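Local coordinates for protein hemoglobin subunit alpha (Isurus oxyrinchus, PDB 3MKB) that carries oxygen in the blood of the shortfin mako shark as the haem-binding alpha chain of its tetrameric haemoglobin, at residues Asp75-Leu80 / Ser132-Ser137; Leu29-Ala34 / Ile105-Ala110; Gly38-Ser41 / Asp47-Ala50; Ser41-Ala46 / Gln56-Lys61. One frame throughout, in Å; residues are numbered along the deposited sequence.

Contact 1: residues Asp75-Leu80 / Ser132-Ser137; sequences DLHAHL and SSELSS. With HEM (protoporphyrin IX containing Fe), chain E.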
# COMPACT_ATOMS: atom_id res chain seq x y z
N ASP A 75 -14.29 -14.99 16.82
CA ASP A 75 -14.60 -16.07 15.91
C ASP A 75 -14.31 -15.71 14.45
O ASP A 75 -14.56 -16.48 13.54
CB ASP A 75 -16.00 -16.63 16.30
CG ASP A 75 -16.41 -17.82 15.48
OD1 ASP A 75 -17.60 -17.90 15.12
OD2 ASP A 75 -15.55 -18.68 15.19
N LEU A 76 -13.79 -14.51 14.22
CA LEU A 76 -13.80 -13.85 12.90
C LEU A 76 -13.29 -14.76 11.76
O LEU A 76 -13.77 -14.70 10.61
CB LEU A 76 -13.02 -12.54 12.96
CG LEU A 76 -13.69 -11.37 13.68
CD1 LEU A 76 -12.81 -10.10 13.59
CD2 LEU A 76 -15.11 -11.12 13.13
N HIS A 77 -12.31 -15.59 12.09
CA HIS A 77 -11.73 -16.48 11.09
C HIS A 77 -12.77 -17.44 10.48
O HIS A 77 -12.87 -17.58 9.24
CB HIS A 77 -10.54 -17.26 11.66
CG HIS A 77 -9.82 -18.10 10.64
ND1 HIS A 77 -9.24 -17.55 9.51
CD2 HIS A 77 -9.58 -19.43 10.58
CE1 HIS A 77 -8.68 -18.51 8.79
NE2 HIS A 77 -8.87 -19.66 9.42
N ALA A 78 -13.55 -18.07 11.34
CA ALA A 78 -14.60 -18.96 10.88
C ALA A 78 -15.81 -18.20 10.34
O ALA A 78 -16.42 -18.62 9.36
CB ALA A 78 -15.04 -19.92 12.01
N HIS A 79 -16.15 -17.07 10.97
CA HIS A 79 -17.36 -16.34 10.62
C HIS A 79 -17.30 -15.75 9.21
O HIS A 79 -18.32 -15.66 8.54
CB HIS A 79 -17.64 -15.21 11.63
CG HIS A 79 -18.67 -14.25 11.14
ND1 HIS A 79 -20.00 -14.58 11.00
CD2 HIS A 79 -18.55 -12.99 10.66
CE1 HIS A 79 -20.66 -13.56 10.49
NE2 HIS A 79 -19.80 -12.58 10.28
N LEU A 80 -16.10 -15.33 8.81
CA LEU A 80 -15.88 -14.61 7.58
C LEU A 80 -15.46 -15.52 6.40
O LEU A 80 -15.23 -15.03 5.29
CB LEU A 80 -14.85 -13.48 7.82
CG LEU A 80 -15.41 -12.27 8.60
CD1 LEU A 80 -14.35 -11.16 8.84
CD2 LEU A 80 -16.65 -11.68 7.88
N SER A 132 -10.57 -6.98 6.81
CA SER A 132 -9.68 -6.99 5.64
C SER A 132 -8.79 -8.20 5.61
O SER A 132 -8.63 -8.82 4.57
CB SER A 132 -8.80 -5.73 5.55
OG SER A 132 -9.68 -4.68 5.27
N SER A 133 -8.25 -8.56 6.76
CA SER A 133 -7.36 -9.72 6.79
C SER A 133 -8.10 -11.01 6.36
O SER A 133 -7.69 -11.72 5.42
CB SER A 133 -6.81 -9.87 8.19
OG SER A 133 -5.98 -11.01 8.25
N GLU A 134 -9.21 -11.28 7.01
CA GLU A 134 -10.00 -12.45 6.65
C GLU A 134 -10.47 -12.44 5.18
O GLU A 134 -10.35 -13.45 4.49
CB GLU A 134 -11.19 -12.61 7.59
CG GLU A 134 -10.87 -12.84 9.09
CD GLU A 134 -9.91 -14.00 9.40
OE1 GLU A 134 -9.95 -15.05 8.70
OE2 GLU A 134 -9.15 -13.85 10.39
N LEU A 135 -11.00 -11.31 4.70
CA LEU A 135 -11.44 -11.19 3.31
C LEU A 135 -10.31 -11.38 2.27
O LEU A 135 -10.58 -11.83 1.15
CB LEU A 135 -12.15 -9.85 3.10
CG LEU A 135 -13.68 -9.74 3.19
CD1 LEU A 135 -14.36 -10.78 4.04
CD2 LEU A 135 -14.07 -8.36 3.67
N SER A 136 -9.07 -11.08 2.68
CA SER A 136 -7.84 -11.28 1.86
C SER A 136 -7.18 -12.64 2.02
O SER A 136 -6.09 -12.85 1.48
CB SER A 136 -6.78 -10.24 2.24
OG SER A 136 -7.30 -8.92 2.09
N SER A 137 -7.83 -13.56 2.73
CA SER A 137 -7.13 -14.79 3.16
C SER A 137 -7.29 -16.05 2.29
O SER A 137 -6.63 -17.05 2.54
CB SER A 137 -7.47 -15.12 4.62
OG SER A 137 -8.75 -15.74 4.73
CHA HEM E . -20.93 -8.58 -3.30
CHB HEM E . -19.68 -7.91 1.31
CHC HEM E . -15.84 -5.18 -0.01
CHD HEM E . -16.81 -6.18 -4.61
C1A HEM E . -20.93 -8.68 -1.93
C2A HEM E . -21.87 -9.40 -1.11
C3A HEM E . -21.53 -9.25 0.19
C4A HEM E . -20.37 -8.37 0.21
CMA HEM E . -22.22 -9.85 1.48
CAA HEM E . -22.95 -10.30 -1.75
CBA HEM E . -22.12 -11.63 -1.77
CGA HEM E . -22.99 -12.83 -1.99
O1A HEM E . -24.09 -12.64 -2.59
O2A HEM E . -22.59 -13.96 -1.57
C1B HEM E . -18.53 -7.14 1.34
C2B HEM E . -17.80 -6.79 2.53
C3B HEM E . -16.76 -6.01 2.17
C4B HEM E . -16.77 -5.87 0.74
CMB HEM E . -18.13 -7.19 4.00
CAB HEM E . -15.66 -5.41 3.08
CBB HEM E . -15.76 -5.16 4.40
C1C HEM E . -15.73 -5.17 -1.39
C2C HEM E . -14.74 -4.45 -2.18
C3C HEM E . -15.01 -4.70 -3.49
C4C HEM E . -16.18 -5.59 -3.54
CMC HEM E . -13.66 -3.55 -1.52
CAC HEM E . -14.20 -4.12 -4.68
CBC HEM E . -13.62 -2.88 -4.59
C1D HEM E . -18.04 -6.85 -4.64
C2D HEM E . -18.75 -7.09 -5.86
C3D HEM E . -20.05 -7.77 -5.53
C4D HEM E . -19.96 -7.96 -4.09
CMD HEM E . -18.33 -6.66 -7.30
CAD HEM E . -21.13 -8.19 -6.59
CBD HEM E . -22.35 -7.22 -6.73
CGD HEM E . -22.14 -5.89 -7.49
O1D HEM E . -21.57 -5.85 -8.63
O2D HEM E . -22.54 -4.81 -6.97
NA HEM E . -20.06 -8.07 -1.09
NB HEM E . -17.87 -6.56 0.23
NC HEM E . -16.54 -5.84 -2.26
ND HEM E . -18.78 -7.38 -3.58
FE HEM E . -18.32 -6.96 -1.64
O HOH W 1 -12.10 -16.15 7.20

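Contact 2: residues Leu29-Ala34 / Ile105-Ala110; sequences LARLFA and ILVTLA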
# COMPACT_ATOMS: atom_id res chain seq x y z
N LEU A 29 -19.04 3.54 -0.02
CA LEU A 29 -18.63 3.08 -1.37
C LEU A 29 -18.50 4.32 -2.30
O LEU A 29 -17.61 4.35 -3.16
CB LEU A 29 -19.64 2.06 -1.95
CG LEU A 29 -19.63 0.62 -1.38
CD1 LEU A 29 -21.02 -0.03 -1.71
CD2 LEU A 29 -18.40 -0.23 -1.92
N ALA A 30 -19.38 5.30 -2.15
CA ALA A 30 -19.27 6.55 -2.96
C ALA A 30 -17.92 7.27 -2.70
O ALA A 30 -17.25 7.76 -3.62
CB ALA A 30 -20.47 7.48 -2.70
N ARG A 31 -17.52 7.32 -1.43
CA ARG A 31 -16.15 7.76 -1.06
C ARG A 31 -15.06 6.95 -1.73
O ARG A 31 -14.19 7.56 -2.33
CB ARG A 31 -15.95 7.80 0.46
CG ARG A 31 -16.92 8.73 1.21
CD ARG A 31 -16.51 8.91 2.72
NE ARG A 31 -17.56 9.71 3.32
CZ ARG A 31 -17.70 11.02 3.15
NH1 ARG A 31 -16.80 11.72 2.49
NH2 ARG A 31 -18.74 11.64 3.69
N LEU A 32 -15.11 5.63 -1.66
CA LEU A 32 -14.18 4.78 -2.39
C LEU A 32 -14.02 5.18 -3.86
O LEU A 32 -12.94 5.38 -4.34
CB LEU A 32 -14.57 3.32 -2.27
CG LEU A 32 -13.63 2.26 -2.84
CD1 LEU A 32 -12.27 2.28 -2.24
CD2 LEU A 32 -14.23 0.87 -2.79
N PHE A 33 -15.14 5.27 -4.56
CA PHE A 33 -15.15 5.49 -6.01
C PHE A 33 -14.63 6.88 -6.35
O PHE A 33 -13.94 7.06 -7.38
CB PHE A 33 -16.56 5.29 -6.60
CG PHE A 33 -17.12 3.88 -6.42
CD1 PHE A 33 -16.29 2.76 -6.56
CD2 PHE A 33 -18.47 3.68 -6.13
CE1 PHE A 33 -16.78 1.45 -6.41
CE2 PHE A 33 -18.97 2.36 -5.94
CZ PHE A 33 -18.12 1.26 -6.12
N ALA A 34 -14.94 7.85 -5.51
CA ALA A 34 -14.47 9.23 -5.69
C ALA A 34 -12.94 9.37 -5.40
O ALA A 34 -12.20 9.98 -6.17
CB ALA A 34 -15.33 10.23 -4.74
N ILE A 105 -15.06 3.81 5.16
CA ILE A 105 -16.06 3.59 6.20
C ILE A 105 -15.76 4.47 7.40
O ILE A 105 -16.68 5.06 8.00
CB ILE A 105 -16.12 2.07 6.65
CG1 ILE A 105 -16.74 1.20 5.55
CG2 ILE A 105 -17.04 1.94 7.91
CD1 ILE A 105 -16.62 -0.32 5.77
N LEU A 106 -14.49 4.58 7.76
CA LEU A 106 -14.11 5.36 8.94
C LEU A 106 -14.45 6.82 8.69
O LEU A 106 -14.98 7.50 9.57
CB LEU A 106 -12.63 5.24 9.22
CG LEU A 106 -12.21 3.82 9.73
CD1 LEU A 106 -10.70 3.84 9.83
CD2 LEU A 106 -12.87 3.49 11.10
N VAL A 107 -14.08 7.33 7.51
CA VAL A 107 -14.45 8.73 7.18
C VAL A 107 -15.96 9.01 7.21
O VAL A 107 -16.41 10.05 7.68
CB VAL A 107 -13.81 9.17 5.87
CG1 VAL A 107 -14.49 10.52 5.35
CG2 VAL A 107 -12.29 9.21 6.05
N THR A 108 -16.75 8.09 6.68
CA THR A 108 -18.21 8.17 6.79
C THR A 108 -18.63 8.28 8.25
O THR A 108 -19.55 9.06 8.58
CB THR A 108 -18.90 6.92 6.13
OG1 THR A 108 -18.55 6.86 4.75
CG2 THR A 108 -20.43 6.87 6.34
N LEU A 109 -18.04 7.49 9.16
CA LEU A 109 -18.53 7.57 10.57
C LEU A 109 -18.17 8.93 11.15
O LEU A 109 -18.97 9.52 11.92
CB LEU A 109 -17.90 6.45 11.42
CG LEU A 109 -18.28 5.02 10.92
CD1 LEU A 109 -17.31 3.93 11.57
CD2 LEU A 109 -19.74 4.74 11.28
N ALA A 110 -16.99 9.42 10.77
CA ALA A 110 -16.50 10.69 11.27
C ALA A 110 -17.44 11.78 10.84
O ALA A 110 -17.58 12.78 11.54
CB ALA A 110 -15.08 10.97 10.73

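Contact 3: residues Gly38-Ser41 / Asp47-Ala50; sequences GAKS and DYSA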
# COMPACT_ATOMS: atom_id res chain seq x y z
N GLY A 38 -10.20 3.55 -9.31
CA GLY A 38 -9.75 2.25 -9.85
C GLY A 38 -10.75 1.21 -9.35
O GLY A 38 -10.99 0.22 -10.03
N ALA A 39 -11.33 1.47 -8.18
CA ALA A 39 -12.33 0.54 -7.61
C ALA A 39 -13.61 0.46 -8.43
O ALA A 39 -14.37 -0.49 -8.31
CB ALA A 39 -12.63 0.92 -6.17
N LYS A 40 -13.93 1.48 -9.23
CA LYS A 40 -15.09 1.40 -10.11
C LYS A 40 -15.02 0.23 -11.11
O LYS A 40 -16.04 -0.19 -11.65
CB LYS A 40 -15.26 2.72 -10.88
CG LYS A 40 -15.52 3.84 -9.95
CD LYS A 40 -16.13 5.01 -10.67
CE LYS A 40 -15.12 5.82 -11.29
NZ LYS A 40 -15.86 6.60 -12.35
N SER A 41 -13.82 -0.29 -11.33
CA SER A 41 -13.55 -1.30 -12.36
C SER A 41 -14.30 -2.59 -12.14
O SER A 41 -14.59 -3.30 -13.10
CB SER A 41 -12.05 -1.55 -12.44
OG SER A 41 -11.57 -2.26 -11.27
N ASP A 47 -24.56 4.91 -11.93
CA ASP A 47 -24.42 5.95 -10.90
C ASP A 47 -23.49 5.39 -9.78
O ASP A 47 -23.82 4.37 -9.13
CB ASP A 47 -25.84 6.30 -10.39
CG ASP A 47 -25.87 7.37 -9.28
OD1 ASP A 47 -24.81 7.89 -8.83
OD2 ASP A 47 -27.00 7.69 -8.85
N TYR A 48 -22.33 6.02 -9.61
CA TYR A 48 -21.35 5.63 -8.59
C TYR A 48 -21.41 6.46 -7.27
O TYR A 48 -20.53 6.33 -6.39
CB TYR A 48 -19.92 5.70 -9.16
CG TYR A 48 -19.63 4.68 -10.22
CD1 TYR A 48 -19.19 3.40 -9.91
CD2 TYR A 48 -19.86 5.00 -11.55
CE1 TYR A 48 -18.96 2.46 -10.91
CE2 TYR A 48 -19.63 4.07 -12.56
CZ TYR A 48 -19.17 2.83 -12.23
OH TYR A 48 -18.98 1.96 -13.27
N SER A 49 -22.39 7.34 -7.20
CA SER A 49 -22.74 8.14 -6.00
C SER A 49 -23.61 7.30 -5.03
O SER A 49 -24.08 6.22 -5.41
CB SER A 49 -23.55 9.37 -6.43
OG SER A 49 -24.92 8.99 -6.53
N ALA A 50 -23.86 7.85 -3.83
CA ALA A 50 -24.68 7.20 -2.79
C ALA A 50 -26.15 7.08 -3.17
O ALA A 50 -26.89 6.30 -2.59
CB ALA A 50 -24.56 7.91 -1.45

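Contact 4: residues Ser41-Ala46 / Gln56-Lys61; sequences SYFDYA and QLHGGK. With HEM (protoporphyrin IX containing Fe), chain E.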
# COMPACT_ATOMS: atom_id res chain seq x y z
N SER A 41 -13.82 -0.29 -11.33
CA SER A 41 -13.55 -1.30 -12.36
C SER A 41 -14.30 -2.59 -12.14
O SER A 41 -14.59 -3.30 -13.10
CB SER A 41 -12.05 -1.55 -12.44
OG SER A 41 -11.57 -2.26 -11.27
N TYR A 42 -14.63 -2.90 -10.88
CA TYR A 42 -15.42 -4.08 -10.49
C TYR A 42 -16.91 -4.00 -10.74
O TYR A 42 -17.59 -5.03 -10.65
CB TYR A 42 -15.21 -4.38 -8.98
CG TYR A 42 -13.79 -4.78 -8.72
CD1 TYR A 42 -13.35 -6.08 -9.04
CD2 TYR A 42 -12.87 -3.86 -8.21
CE1 TYR A 42 -12.06 -6.46 -8.85
CE2 TYR A 42 -11.55 -4.20 -8.02
CZ TYR A 42 -11.13 -5.52 -8.36
OH TYR A 42 -9.84 -5.91 -8.19
N PHE A 43 -17.44 -2.81 -11.01
CA PHE A 43 -18.89 -2.57 -10.95
C PHE A 43 -19.42 -1.96 -12.25
O PHE A 43 -18.94 -0.93 -12.70
CB PHE A 43 -19.16 -1.59 -9.80
CG PHE A 43 -18.59 -2.06 -8.49
CD1 PHE A 43 -17.37 -1.58 -8.05
CD2 PHE A 43 -19.26 -3.01 -7.72
CE1 PHE A 43 -16.82 -2.01 -6.84
CE2 PHE A 43 -18.73 -3.45 -6.52
CZ PHE A 43 -17.48 -2.92 -6.08
N ASP A 44 -20.39 -2.60 -12.86
CA ASP A 44 -20.99 -2.06 -14.09
C ASP A 44 -22.17 -1.20 -13.67
O ASP A 44 -23.32 -1.63 -13.79
CB ASP A 44 -21.44 -3.23 -14.96
CG ASP A 44 -22.12 -2.82 -16.27
OD1 ASP A 44 -22.14 -1.62 -16.64
OD2 ASP A 44 -22.67 -3.75 -16.92
N TYR A 45 -21.90 0.02 -13.19
CA TYR A 45 -22.93 0.90 -12.67
C TYR A 45 -23.09 2.10 -13.62
O TYR A 45 -22.15 2.47 -14.32
CB TYR A 45 -22.58 1.50 -11.28
CG TYR A 45 -22.51 0.51 -10.13
CD1 TYR A 45 -21.98 0.90 -8.88
CD2 TYR A 45 -22.96 -0.81 -10.27
CE1 TYR A 45 -21.91 -0.04 -7.79
CE2 TYR A 45 -22.87 -1.73 -9.22
CZ TYR A 45 -22.37 -1.34 -7.98
OH TYR A 45 -22.30 -2.25 -6.93
N ALA A 46 -24.25 2.72 -13.57
CA ALA A 46 -24.48 4.02 -14.22
C ALA A 46 -24.20 5.14 -13.18
O ALA A 46 -23.67 6.19 -13.51
CB ALA A 46 -25.93 4.10 -14.74
N GLN A 56 -26.31 1.41 -3.26
CA GLN A 56 -27.09 1.22 -2.06
C GLN A 56 -27.16 -0.25 -1.68
O GLN A 56 -26.91 -0.63 -0.56
CB GLN A 56 -28.46 1.85 -2.19
CG GLN A 56 -28.40 3.36 -2.06
CD GLN A 56 -29.71 4.04 -2.31
OE1 GLN A 56 -30.48 3.66 -3.16
NE2 GLN A 56 -29.94 5.07 -1.57
N LEU A 57 -27.45 -1.06 -2.67
CA LEU A 57 -27.53 -2.55 -2.49
C LEU A 57 -26.25 -3.17 -1.94
O LEU A 57 -26.28 -3.86 -0.89
CB LEU A 57 -27.91 -3.23 -3.80
CG LEU A 57 -28.12 -4.74 -3.74
CD1 LEU A 57 -29.35 -5.09 -2.78
CD2 LEU A 57 -28.32 -5.28 -5.22
N HIS A 58 -25.13 -2.92 -2.62
CA HIS A 58 -23.84 -3.40 -2.16
C HIS A 58 -23.49 -2.74 -0.83
O HIS A 58 -23.00 -3.38 0.07
CB HIS A 58 -22.73 -3.19 -3.26
CG HIS A 58 -21.41 -3.84 -2.91
ND1 HIS A 58 -20.20 -3.21 -3.09
CD2 HIS A 58 -21.13 -5.03 -2.33
CE1 HIS A 58 -19.23 -4.00 -2.66
NE2 HIS A 58 -19.77 -5.11 -2.21
N GLY A 59 -23.76 -1.44 -0.70
CA GLY A 59 -23.43 -0.77 0.54
C GLY A 59 -24.08 -1.40 1.76
O GLY A 59 -23.43 -1.62 2.78
N GLY A 60 -25.37 -1.69 1.69
CA GLY A 60 -26.05 -2.34 2.84
C GLY A 60 -25.42 -3.67 3.18
O GLY A 60 -25.16 -4.00 4.38
N LYS A 61 -25.20 -4.47 2.14
CA LYS A 61 -24.55 -5.78 2.29
C LYS A 61 -23.19 -5.64 2.97
O LYS A 61 -22.89 -6.40 3.89
CB LYS A 61 -24.40 -6.47 0.95
CG LYS A 61 -25.76 -6.84 0.34
CD LYS A 61 -25.66 -7.38 -1.11
CE LYS A 61 -27.06 -7.78 -1.61
NZ LYS A 61 -26.94 -8.05 -3.05
CHA HEM E . -20.93 -8.58 -3.30
CHB HEM E . -19.68 -7.91 1.31
CHC HEM E . -15.84 -5.18 -0.01
CHD HEM E . -16.81 -6.18 -4.61
C1A HEM E . -20.93 -8.68 -1.93
C2A HEM E . -21.87 -9.40 -1.11
C3A HEM E . -21.53 -9.25 0.19
C4A HEM E . -20.37 -8.37 0.21
CMA HEM E . -22.22 -9.85 1.48
CAA HEM E . -22.95 -10.30 -1.75
CBA HEM E . -22.12 -11.63 -1.77
CGA HEM E . -22.99 -12.83 -1.99
O1A HEM E . -24.09 -12.64 -2.59
O2A HEM E . -22.59 -13.96 -1.57
C1B HEM E . -18.53 -7.14 1.34
C2B HEM E . -17.80 -6.79 2.53
C3B HEM E . -16.76 -6.01 2.17
C4B HEM E . -16.77 -5.87 0.74
CMB HEM E . -18.13 -7.19 4.00
CAB HEM E . -15.66 -5.41 3.08
CBB HEM E . -15.76 -5.16 4.40
C1C HEM E . -15.73 -5.17 -1.39
C2C HEM E . -14.74 -4.45 -2.18
C3C HEM E . -15.01 -4.70 -3.49
C4C HEM E . -16.18 -5.59 -3.54
CMC HEM E . -13.66 -3.55 -1.52
CAC HEM E . -14.20 -4.12 -4.68
CBC HEM E . -13.62 -2.88 -4.59
C1D HEM E . -18.04 -6.85 -4.64
C2D HEM E . -18.75 -7.09 -5.86
C3D HEM E . -20.05 -7.77 -5.53
C4D HEM E . -19.96 -7.96 -4.09
CMD HEM E . -18.33 -6.66 -7.30
CAD HEM E . -21.13 -8.19 -6.59
CBD HEM E . -22.35 -7.22 -6.73
CGD HEM E . -22.14 -5.89 -7.49
O1D HEM E . -21.57 -5.85 -8.63
O2D HEM E . -22.54 -4.81 -6.97
NA HEM E . -20.06 -8.07 -1.09
NB HEM E . -17.87 -6.56 0.23
NC HEM E . -16.54 -5.84 -2.26
ND HEM E . -18.78 -7.38 -3.58
FE HEM E . -18.32 -6.96 -1.64
O HOH W 2 -20.38 -1.41 -4.99

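Contact 1: residues Asp75-Leu80 / Ser132-Ser137
His77 and Glu134 mark the closest backbone approach, with CA atoms 6.2 Å apart. His77 lies in the short helix 76-79, and Glu134 in the last turn of helix 118-135. From there Glu134 reaches over to the short helix. Its chain bends at chi2 (-54°), which swings the carboxylate across the backbone of His77. His77 ND1 donates to Glu134 OE1 at 2.7 Å, with an N-H...O angle of 155°. The oxygen is met on its syn side and lies close to the imidazole plane, while ring and carboxylate planes stand 70° apart. A water donates to both Glu134 OE1 and His77 O, so this carboxylate oxygen takes two bonds. In the globin fold this ties the short helix after helix 53-70 to the C-terminal end of the last helix. An apolar patch adjoins the polar pair, where Leu80 CD1 packs on Glu134 CB at 3.7 Å. Separately, Glu134 CG makes a van der Waals approach to the backbone oxygen Leu76 O. Leu76 also touches Ala130, and Leu80 touches Ile131, both on helix 118-135. Next along the helix, Leu135 CD2 comes within 3.4 Å of the haem vinyl carbon CAB.

Contact 2: residues Leu29-Ala34 / Ile105-Ala110
A buried crossing of two globin helices, 21-35 and 97-112, brings Arg31 against Val107 and Thr108. The backbones stay well apart here. The nearest CA atoms, those of Arg31 and Thr108, are 8.1 Å from each other, and the long arginine spans the distance. Its chain runs extended from CG to NE, with chi2 -170° and chi3 -176°, long enough to set the guanidinium beside the other helix. Val107 CG1 lies over one face of that group and also meets Arg31 CD at 3.7 Å. Thr108 OG1 sits at the edge, in the guanidinium plane. Arg31 NE makes a weak hydrogen bond to Thr108 OG1, 3.3 Å long and bent to 135° at the hydrogen. The stronger partner of Thr108 OG1 is the backbone oxygen of Cys104, one turn earlier in its own helix. These helices are the B and G helices of the globin fold, and here they face the neighbouring subunit. Arg31 NH2 forms a salt bridge with Glu27 and a hydrogen bond to the backbone oxygen of Phe112 of the beta subunit. Phe117 of that subunit packs against both Arg31 and Val107. Replacing this arginine by an alanine would probably leave the Glu27 carboxylate without its positive mate and the Phe112 oxygen of the beta subunit without this donor, and open a gap beside Val107. Thr111, one turn beyond Val107, also touches the arginine from helix 97-112.

Contact 3: residues Gly38-Ser41 / Asp47-Ala50
Lys40 lies across one face of the Tyr48 ring, and these two residues make the whole contact between the two segments. The first interaction is CH-pi. Lys40 CD stands over the middle of the ring, 3.6 Å from the centroid of Tyr48 and 14° off the ring normal. Lys40 CB and CG extend the cover toward the ring edge at CD1 and CE1. The second is cation-pi. A bend at chi3 (-83°) keeps the lysine tip over the same face, where Lys40 NZ is 4.7 Å from the Tyr48 centroid. The charge is thus further from the ring than the methylene CD.

Hydrogen bonds shape each segment separately. Gly38 O accepts from both Ser41 N and Ser41 OG, the hydroxyl at 2.8 Å, within a 3-10 turn. Asp47 OD1 accepts from Ser49 N at 3.0 Å in an Asx turn, and Ser49 OG binds the same oxygen at 2.6 Å. The hydroxyl comes from the syn side of the carboxylate and the amide from the anti side.

Lys40 also packs on His136 of the beta subunit, and Ser41 packs on Asp89 of that subunit. Both segments belong to the loop that leads from helix 21-35 to helix 53-70. Phe33 of helix 21-35 touches Lys40 and meets the Tyr48 ring edge-to-face.

Contact 4: residues Ser41-Ala46 / Gln56-Lys61
This is a haem-pocket contact, where the loop ahead of helix 53-70 meets the histidine that helix sends to the iron. His58 NE2 binds the haem iron at 2.4 Å, and His87 binds the same iron. The metal therefore has a histidine ligand from each of two helices, a bis-histidyl arrangement with His58 in the place of the usual distal histidine. With chi1 at -172° the His58 ring is swung out opposite the backbone N and aimed at the metal. Its other nitrogen faces the loop. His58 ND1 donates to a water at 2.6 Å, and that water donates to Tyr45 OH at 2.9 Å. Tyr45 OH in turn gives a 2.6 Å hydrogen bond to propionate oxygen O2D of the haem, which lies at the edge of the tyrosine ring. Phe43 packs beside the histidine and against the haem. Phe43 CE2 is 3.7 Å from His58 ND1. Phe43 CE2 also lies 3.3 Å from the methyl carbon CMD of the haem (HEM CMD). The Phe43 and His58 rings meet obliquely, their planes 39° apart. The bridging water sits over one face of the Phe43 ring, and Tyr42 CB over the other. Replacing Phe43 by an alanine would probably open a gap beside the haem methyl and leave the His58 ring and its water less confined. Around the contact, Leu29 of helix 21-35 packs on His58 and Phe33 of that helix on Phe43, while Tyr45 rests on Lys54 and Val55 of helix 53-70.

Contacts 3 and 4 are close neighbours, with centres 7 Å apart and Ser41 in common. A probable hydrogen bond joins them, from Tyr48 OH to Phe43 O at 2.9 Å. Contact 2 touches both, its centre 12 Å from that of contact 3 and 14 Å from that of contact 4. Ala30 CB lies 3.6 Å from Ala50 N, and Leu29 CD1 lies 3.6 Å from His58 ND1. Contact 1 stands apart, its centre 22 Å from those of contacts 2 and 4. Contacts 1 and 4 both touch the haem, while the side chain of Arg31 in contact 2 is about 12 Å from it. Contacts 2, 3 and 4 all touch the beta subunit; no other protein chain touches contact 1.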